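Local coordinates for aminotransferase AspB (Helicobacter pylori 26695, PDB 3EZS), which is probably a pyridoxal 5'-phosphate-dependent aminotransferase that moves amino groups between amino acids and keto acids, at residues Thr20-Gly25 and Leu326-Gly331; Gly25-Ile30 and Gly331-Pro336. One frame throughout, in Å; residues are numbered along the deposited sequence.

Interaction 1 of 2, residues Thr20-Gly25 and Leu326-Gly331; sequences TPKKRG and LYQNEG
Lys22 and Gln328 make the direct backbone hydrogen bond by which the loop 20-25, near the N-terminus, lies along the last turn of helix 319-330 in this class I/II aminotransferase. Lys22 N gives its hydrogen to Gln328 O over 2.9 Å, at an N-H...O angle of 162°. The helix ends at Glu330, and Gly331, the first residue beyond it, turns the chain away with a positive phi of 71°. With no side chain to intervene, Gly331 CA comes to 3.2 Å from Lys23 O, a CA-H...O contact between the two backbones.

Apolar contact is made on the flank of the helix. Pro21 CG rests over one face of the Tyr327 ring in a CH-pi contact, 3.7 Å from the ring centroid and 25° off its normal. The offset is toward the phenol end, so the methylene meets CZ and OH rather than the middle of the ring.

Charge pairing takes the outer side. Lys23 is extended beyond CG and runs beside Glu330, which bends at chi2; their ends point the same way, with Lys23 CD packed against the carboxylate. The salt bridge from Lys23 NZ to Glu330 OE1 is long, 3.6 Å, but one water reinforces it, accepting from NZ and donating to OE1. Glu330 OE2 is hydrogen-bonded to Tyr371 of helix 358-372, so the carboxylate ties the loop to a second helix.

A second water joins the backbones where the segments end: it accepts from Gly25 N at 3.2 Å and donates to Gly331 O at 2.9 Å.

Interaction 2 of 2, residues Gly25-Ile30 and Gly331-Pro336; sequences GLDLGI and GIITLP
Leu28 N donates to Ile333 O over 2.8 Å, the shortest polar bond between 25-30 and 331-336, although its N-H...O angle of 142° shows that it is bent. Its counterpart is straighter: Ile333 N donates to Leu26 O at 3.1 Å. Ile333 thus uses both its N-H and its carbonyl on the residues before and after Asp27, the pattern of a single parallel bridge. The CA atoms of Asp27 and Ile333 are 4.7 Å apart, and the end-to-end directions of the two segments differ by only 12°. Leu26 O also receives a CA-H...O contact from Ile332 CA at 3.4 Å.

Past the bridge the loop segment turns. Asp27 holds CG anti to its own N (chi1 -178°), which carries the carboxylate forward along the chain, where OD1 accepts from Gly29 N at 2.9 Å and closes an Asx turn. The donor arrives nearly in line with the C-O bond. Gly29 N is thereby committed to the aspartate; its angle to Ile333 O is too poor for a bond.

The same carboxylate is packed by Ile333, whose CB points at the loop. Both arms of the isoleucine lie over one face of the acid group, CD1 almost straight above Asp27 CG at 3.9 Å and CG2 at 3.7 Å from Asp27 OD1.

Leu28 instead faces helix 358-372, against Leu361 and Ile368. Leu28 and Leu335 each form backbone hydrogen bonds with strand 349-353, to Ala353 and Arg351 respectively. An N-terminal segment paired with C-terminal chain in this way fits the small domain of fold type I aminotransferases.

In the fold
Interactions 1 and 2 are successive parts of one pairing, their centres 10 Å apart: the chain from Thr20 to Gly29 accompanies that from Tyr327 to Leu335, first along a helix end and then as a parallel bridge. Gly25 and Gly331 belong to both, and the water between them marks the changeover. Tyr327 CE1 packs against Ile333 CG1 at 3.7 Å, so the ring that receives Pro21 also touches the bridge residue. Interaction 1 is at the surface, about 29 Å from the chain centre to its own centre; interaction 2 is deeper, about 20 Å, where Gly29 O accepts a hydrogen bond from Arg351 NH2 of strand 349-353.

Interaction 1 of 2, residues Thr20-Gly25 and Leu326-Gly331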
ATOM      1  N   THR A  20      -0.100 -19.425  33.244  1.00 45.37           N
ATOM      2  CA  THR A  20      -0.653 -18.319  34.009  1.00 44.38           C
ATOM      3  C   THR A  20       0.533 -17.753  34.813  1.00 43.24           C
ATOM      4  O   THR A  20       1.051 -18.429  35.688  1.00 43.11           O
ATOM      5  CB  THR A  20      -1.771 -18.807  34.951  1.00 45.93           C
ATOM      6  OG1 THR A  20      -2.845 -19.372  34.170  1.00 44.59           O
ATOM      7  CG2 THR A  20      -2.293 -17.659  35.803  1.00 41.46           C
ATOM      8  N   PRO A  21       1.000 -16.534  34.497  1.00 41.53           N
ATOM      9  CA  PRO A  21       2.167 -15.991  35.211  1.00 41.77           C
ATOM     10  C   PRO A  21       1.934 -15.781  36.695  1.00 40.50           C
ATOM     11  O   PRO A  21       0.868 -15.303  37.086  1.00 38.33           O
ATOM     12  CB  PRO A  21       2.383 -14.630  34.553  1.00 41.45           C
ATOM     13  CG  PRO A  21       1.709 -14.726  33.275  1.00 45.81           C
ATOM     14  CD  PRO A  21       0.522 -15.591  33.484  1.00 40.97           C
ATOM     15  N   LYS A  22       2.924 -16.137  37.506  1.00 39.79           N
ATOM     16  CA  LYS A  22       2.823 -15.971  38.955  1.00 40.81           C
ATOM     17  C   LYS A  22       3.112 -14.513  39.348  1.00 40.24           C
ATOM     18  O   LYS A  22       2.743 -14.098  40.436  1.00 40.12           O
ATOM     19  CB  LYS A  22       3.787 -16.905  39.672  1.00 40.02           C
ATOM     20  CG  LYS A  22       3.516 -18.373  39.464  1.00 42.98           C
ATOM     21  CD  LYS A  22       4.540 -19.213  40.200  1.00 47.45           C
ATOM     22  CE  LYS A  22       4.303 -20.694  39.976  1.00 55.88           C
ATOM     23  NZ  LYS A  22       5.279 -21.525  40.739  1.00 59.46           N
ATOM     24  N   LYS A  23       3.765 -13.770  38.450  1.00 38.34           N
ATOM     25  CA  LYS A  23       4.097 -12.349  38.626  1.00 40.05           C
ATOM     26  C   LYS A  23       3.785 -11.559  37.360  1.00 40.11           C
ATOM     27  O   LYS A  23       3.612 -12.139  36.287  1.00 39.99           O
ATOM     28  CB  LYS A  23       5.590 -12.169  38.935  1.00 37.16           C
ATOM     29  CG  LYS A  23       5.986 -12.662  40.308  1.00 35.27           C
ATOM     30  CD  LYS A  23       7.486 -12.566  40.518  1.00 41.74           C
ATOM     31  CE  LYS A  23       7.888 -13.046  41.905  1.00 48.14           C
ATOM     32  NZ  LYS A  23       9.366 -13.266  42.015  1.00 56.42           N
ATOM     33  N   ARG A  24       3.677 -10.240  37.512  1.00 39.84           N
ATOM     34  CA  ARG A  24       3.533  -9.301  36.385  1.00 39.54           C
ATOM     35  C   ARG A  24       4.943  -8.816  35.997  1.00 39.02           C
ATOM     36  O   ARG A  24       5.701  -8.404  36.871  1.00 35.92           O
ATOM     37  CB  ARG A  24       2.662  -8.121  36.829  1.00 40.84           C
ATOM     38  CG  ARG A  24       2.591  -6.917  35.934  1.00 44.95           C
ATOM     39  CD  ARG A  24       1.895  -7.157  34.633  1.00 52.47           C
ATOM     40  NE  ARG A  24       0.463  -7.413  34.772  1.00 54.61           N
ATOM     41  CZ  ARG A  24      -0.370  -7.531  33.735  1.00 56.66           C
ATOM     42  NH1 ARG A  24       0.059  -7.385  32.484  1.00 55.37           N
ATOM     43  NH2 ARG A  24      -1.653  -7.777  33.940  1.00 63.10           N
ATOM     44  N   GLY A  25       5.282  -8.867  34.709  1.00 38.87           N
ATOM     45  CA  GLY A  25       6.568  -8.406  34.202  1.00 40.64           C
ATOM     46  C   GLY A  25       6.468  -7.783  32.820  1.00 42.53           C
ATOM     47  O   GLY A  25       5.410  -7.818  32.204  1.00 42.71           O
ATOM     48  N   LEU A 326      10.539 -18.171  32.227  1.00 38.56           N
ATOM     49  CA  LEU A 326      10.550 -16.766  32.605  0.50 38.48           C
ATOM     50  C   LEU A 326       9.123 -16.188  32.705  1.00 38.56           C
ATOM     51  O   LEU A 326       8.817 -15.426  33.614  1.00 36.96           O
ATOM     52  CB  LEU A 326      11.412 -15.975  31.613  0.50 37.79           C
ATOM     53  CG  LEU A 326      11.773 -14.535  31.963  0.50 34.34           C
ATOM     54  CD1 LEU A 326      12.666 -14.452  33.177  0.50 23.06           C
ATOM     55  CD2 LEU A 326      12.444 -13.891  30.770  0.50 36.90           C
ATOM     56  N   TYR A 327       8.263 -16.558  31.769  1.00 38.87           N
ATOM     57  CA  TYR A 327       6.898 -16.065  31.770  1.00 39.66           C
ATOM     58  C   TYR A 327       6.091 -16.638  32.936  1.00 40.30           C
ATOM     59  O   TYR A 327       5.349 -15.917  33.610  1.00 41.42           O
ATOM     60  CB  TYR A 327       6.231 -16.406  30.454  1.00 38.79           C
ATOM     61  CG  TYR A 327       4.846 -15.849  30.316  1.00 38.08           C
ATOM     62  CD1 TYR A 327       4.643 -14.472  30.232  1.00 40.11           C
ATOM     63  CD2 TYR A 327       3.741 -16.686  30.207  1.00 39.19           C
ATOM     64  CE1 TYR A 327       3.367 -13.941  30.089  1.00 42.10           C
ATOM     65  CE2 TYR A 327       2.461 -16.165  30.062  1.00 41.19           C
ATOM     66  CZ  TYR A 327       2.284 -14.793  29.993  1.00 41.94           C
ATOM     67  OH  TYR A 327       1.025 -14.268  29.839  1.00 43.51           O
ATOM     68  N   GLN A 328       6.220 -17.939  33.148  1.00 39.87           N
ATOM     69  CA  GLN A 328       5.556 -18.635  34.237  1.00 40.18           C
ATOM     70  C   GLN A 328       5.893 -18.034  35.595  1.00 39.70           C
ATOM     71  O   GLN A 328       5.010 -17.753  36.389  1.00 41.18           O
ATOM     72  CB  GLN A 328       6.018 -20.096  34.195  1.00 42.25           C
ATOM     73  CG  GLN A 328       5.671 -21.000  35.354  1.00 40.01           C
ATOM     74  CD  GLN A 328       4.211 -21.301  35.453  1.00 50.47           C
ATOM     75  OE1 GLN A 328       3.796 -22.432  35.195  1.00 50.25           O
ATOM     76  NE2 GLN A 328       3.405 -20.292  35.804  1.00 54.89           N
ATOM     77  N   ASN A 329       7.180 -17.846  35.845  1.00 38.47           N
ATOM     78  CA  ASN A 329       7.673 -17.354  37.115  1.00 37.66           C
ATOM     79  C   ASN A 329       7.749 -15.836  37.316  1.00 37.33           C
ATOM     80  O   ASN A 329       7.563 -15.356  38.438  1.00 35.59           O
ATOM     81  CB  ASN A 329       9.070 -17.914  37.349  1.00 38.31           C
ATOM     82  CG  ASN A 329       9.080 -19.418  37.520  1.00 38.74           C
ATOM     83  OD1 ASN A 329       8.334 -19.967  38.312  1.00 44.09           O
ATOM     84  ND2 ASN A 329       9.967 -20.077  36.810  1.00 45.53           N
ATOM     85  N   GLU A 330       8.058 -15.098  36.253  1.00 34.93           N
ATOM     86  CA  GLU A 330       8.240 -13.659  36.362  1.00 37.25           C
ATOM     87  C   GLU A 330       7.289 -12.792  35.567  1.00 37.64           C
ATOM     88  O   GLU A 330       7.279 -11.578  35.760  1.00 37.53           O
ATOM     89  CB  GLU A 330       9.671 -13.305  35.936  1.00 37.95           C
ATOM     90  CG  GLU A 330      10.754 -14.060  36.680  1.00 39.41           C
ATOM     91  CD  GLU A 330      10.730 -13.808  38.177  1.00 37.52           C
ATOM     92  OE1 GLU A 330      10.247 -12.744  38.608  1.00 39.50           O
ATOM     93  OE2 GLU A 330      11.192 -14.689  38.925  1.00 43.12           O
ATOM     94  N   GLY A 331       6.490 -13.400  34.694  1.00 37.70           N
ATOM     95  CA  GLY A 331       5.602 -12.662  33.800  1.00 38.21           C
ATOM     96  C   GLY A 331       6.329 -11.918  32.693  1.00 39.08           C
ATOM     97  O   GLY A 331       5.703 -11.154  31.951  1.00 38.97           O
TER
HETATM   98  O   HOH W   1      10.773 -11.061  40.920  1.00 61.61           O
HETATM   99  O   HOH W   2       3.066 -10.216  32.866  1.00 42.86           O

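Interaction 2 of 2, residues Gly25-Ile30 and Gly331-Pro336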
ATOM      1  N   GLY A  25       5.282  -8.867  34.709  1.00 38.87           N
ATOM      2  CA  GLY A  25       6.568  -8.406  34.202  1.00 40.64           C
ATOM      3  C   GLY A  25       6.468  -7.783  32.820  1.00 42.53           C
ATOM      4  O   GLY A  25       5.410  -7.818  32.204  1.00 42.71           O
ATOM      5  N   LEU A  26       7.578  -7.223  32.329  1.00 44.09           N
ATOM      6  CA  LEU A  26       7.615  -6.532  31.025  1.00 43.81           C
ATOM      7  C   LEU A  26       7.554  -7.406  29.790  1.00 42.67           C
ATOM      8  O   LEU A  26       8.068  -8.512  29.761  1.00 41.47           O
ATOM      9  CB  LEU A  26       8.880  -5.688  30.866  1.00 44.52           C
ATOM     10  CG  LEU A  26       9.051  -4.364  31.615  1.00 51.61           C
ATOM     11  CD1 LEU A  26      10.277  -3.691  31.051  1.00 48.84           C
ATOM     12  CD2 LEU A  26       7.838  -3.461  31.458  1.00 54.47           C
ATOM     13  N   ASP A  27       6.961  -6.851  28.745  1.00 41.14           N
ATOM     14  CA  ASP A  27       6.867  -7.516  27.477  1.00 41.19           C
ATOM     15  C   ASP A  27       8.064  -7.104  26.660  1.00 40.56           C
ATOM     16  O   ASP A  27       8.098  -5.984  26.165  1.00 40.93           O
ATOM     17  CB  ASP A  27       5.579  -7.108  26.777  1.00 42.74           C
ATOM     18  CG  ASP A  27       5.380  -7.818  25.445  1.00 44.66           C
ATOM     19  OD1 ASP A  27       6.331  -8.433  24.910  1.00 43.42           O
ATOM     20  OD2 ASP A  27       4.248  -7.745  24.941  1.00 48.26           O
ATOM     21  N   LEU A  28       9.058  -7.988  26.555  1.00 39.56           N
ATOM     22  CA  LEU A  28      10.262  -7.717  25.776  1.00 39.96           C
ATOM     23  C   LEU A  28      10.261  -8.528  24.468  1.00 42.74           C
ATOM     24  O   LEU A  28      11.317  -8.729  23.851  1.00 42.30           O
ATOM     25  CB  LEU A  28      11.524  -8.003  26.602  1.00 38.76           C
ATOM     26  CG  LEU A  28      11.729  -7.203  27.901  1.00 39.36           C
ATOM     27  CD1 LEU A  28      12.901  -7.760  28.691  1.00 36.98           C
ATOM     28  CD2 LEU A  28      11.904  -5.708  27.673  1.00 41.40           C
ATOM     29  N   GLY A  29       9.076  -8.973  24.038  1.00 45.95           N
ATOM     30  CA  GLY A  29       8.917  -9.751  22.806  1.00 49.34           C
ATOM     31  C   GLY A  29       8.839  -8.865  21.578  1.00 52.33           C
ATOM     32  O   GLY A  29       9.743  -8.873  20.772  1.00 53.14           O
ATOM     33  N   ILE A  30       7.783  -8.063  21.466  1.00 57.49           N
ATOM     34  CA  ILE A  30       7.553  -7.192  20.290  1.00 60.20           C
ATOM     35  C   ILE A  30       8.523  -5.988  20.103  1.00 62.11           C
ATOM     36  O   ILE A  30       8.613  -5.110  20.970  1.00 63.33           O
ATOM     37  CB  ILE A  30       6.098  -6.651  20.304  1.00 62.68           C
ATOM     38  CG1 ILE A  30       5.757  -5.945  18.982  1.00 66.03           C
ATOM     39  CG2 ILE A  30       5.865  -5.704  21.516  1.00 61.14           C
ATOM     40  CD1 ILE A  30       6.100  -6.747  17.715  1.00 69.20           C
ATOM     41  N   GLY A 331       6.490 -13.400  34.694  1.00 37.70           N
ATOM     42  CA  GLY A 331       5.602 -12.662  33.800  1.00 38.21           C
ATOM     43  C   GLY A 331       6.329 -11.918  32.693  1.00 39.08           C
ATOM     44  O   GLY A 331       5.703 -11.154  31.951  1.00 38.97           O
ATOM     45  N   ILE A 332       7.642 -12.137  32.560  1.00 38.38           N
ATOM     46  CA  ILE A 332       8.427 -11.436  31.555  1.00 35.84           C
ATOM     47  C   ILE A 332       8.347 -12.197  30.247  1.00 37.35           C
ATOM     48  O   ILE A 332       8.672 -13.385  30.199  1.00 37.89           O
ATOM     49  CB  ILE A 332       9.901 -11.265  31.994  1.00 36.39           C
ATOM     50  CG1 ILE A 332       9.997 -10.373  33.240  1.00 35.77           C
ATOM     51  CG2 ILE A 332      10.738 -10.699  30.848  1.00 32.84           C
ATOM     52  CD1 ILE A 332      11.332 -10.440  33.955  1.00 34.09           C
ATOM     53  N   ILE A 333       7.940 -11.509  29.185  1.00 36.91           N
ATOM     54  CA  ILE A 333       7.793 -12.118  27.860  1.00 37.49           C
ATOM     55  C   ILE A 333       9.048 -11.890  27.026  1.00 36.35           C
ATOM     56  O   ILE A 333       9.504 -10.754  26.879  1.00 34.49           O
ATOM     57  CB  ILE A 333       6.587 -11.505  27.083  1.00 40.38           C
ATOM     58  CG1 ILE A 333       5.265 -11.789  27.812  1.00 38.55           C
ATOM     59  CG2 ILE A 333       6.549 -12.006  25.629  1.00 34.30           C
ATOM     60  CD1 ILE A 333       4.057 -10.930  27.330  1.00 35.23           C
ATOM     61  N   THR A 334       9.608 -12.983  26.508  1.00 37.13           N
ATOM     62  CA  THR A 334      10.768 -12.954  25.615  1.00 37.94           C
ATOM     63  C   THR A 334      10.410 -13.763  24.366  1.00 38.71           C
ATOM     64  O   THR A 334       9.481 -14.570  24.392  1.00 39.98           O
ATOM     65  CB  THR A 334      12.038 -13.505  26.311  1.00 38.95           C
ATOM     66  OG1 THR A 334      11.899 -14.917  26.551  1.00 42.86           O
ATOM     67  CG2 THR A 334      12.297 -12.762  27.659  1.00 36.56           C
ATOM     68  N   LEU A 335      11.138 -13.544  23.273  1.00 38.71           N
ATOM     69  CA  LEU A 335      10.881 -14.207  21.997  1.00 38.54           C
ATOM     70  C   LEU A 335      11.948 -15.264  21.676  1.00 37.30           C
ATOM     71  O   LEU A 335      13.115 -14.919  21.450  1.00 34.40           O
ATOM     72  CB  LEU A 335      10.856 -13.168  20.857  1.00 38.30           C
ATOM     73  CG  LEU A 335      10.604 -13.651  19.416  1.00 40.60           C
ATOM     74  CD1 LEU A 335       9.194 -14.309  19.271  1.00 36.11           C
ATOM     75  CD2 LEU A 335      10.780 -12.515  18.395  1.00 38.56           C
ATOM     76  N   PRO A 336      11.564 -16.551  21.669  1.00 36.74           N
ATOM     77  CA  PRO A 336      12.506 -17.571  21.227  1.00 37.30           C
ATOM     78  C   PRO A 336      12.925 -17.282  19.779  1.00 36.86           C
ATOM     79  O   PRO A 336      12.048 -17.078  18.913  1.00 35.33           O
ATOM     80  CB  PRO A 336      11.683 -18.860  21.296  1.00 38.19           C
ATOM     81  CG  PRO A 336      10.622 -18.600  22.233  1.00 38.26           C
ATOM     82  CD  PRO A 336      10.283 -17.154  22.077  1.00 39.40           C
TER
HETATM   83  O   HOH W   2       3.066 -10.216  32.866  1.00 42.86           O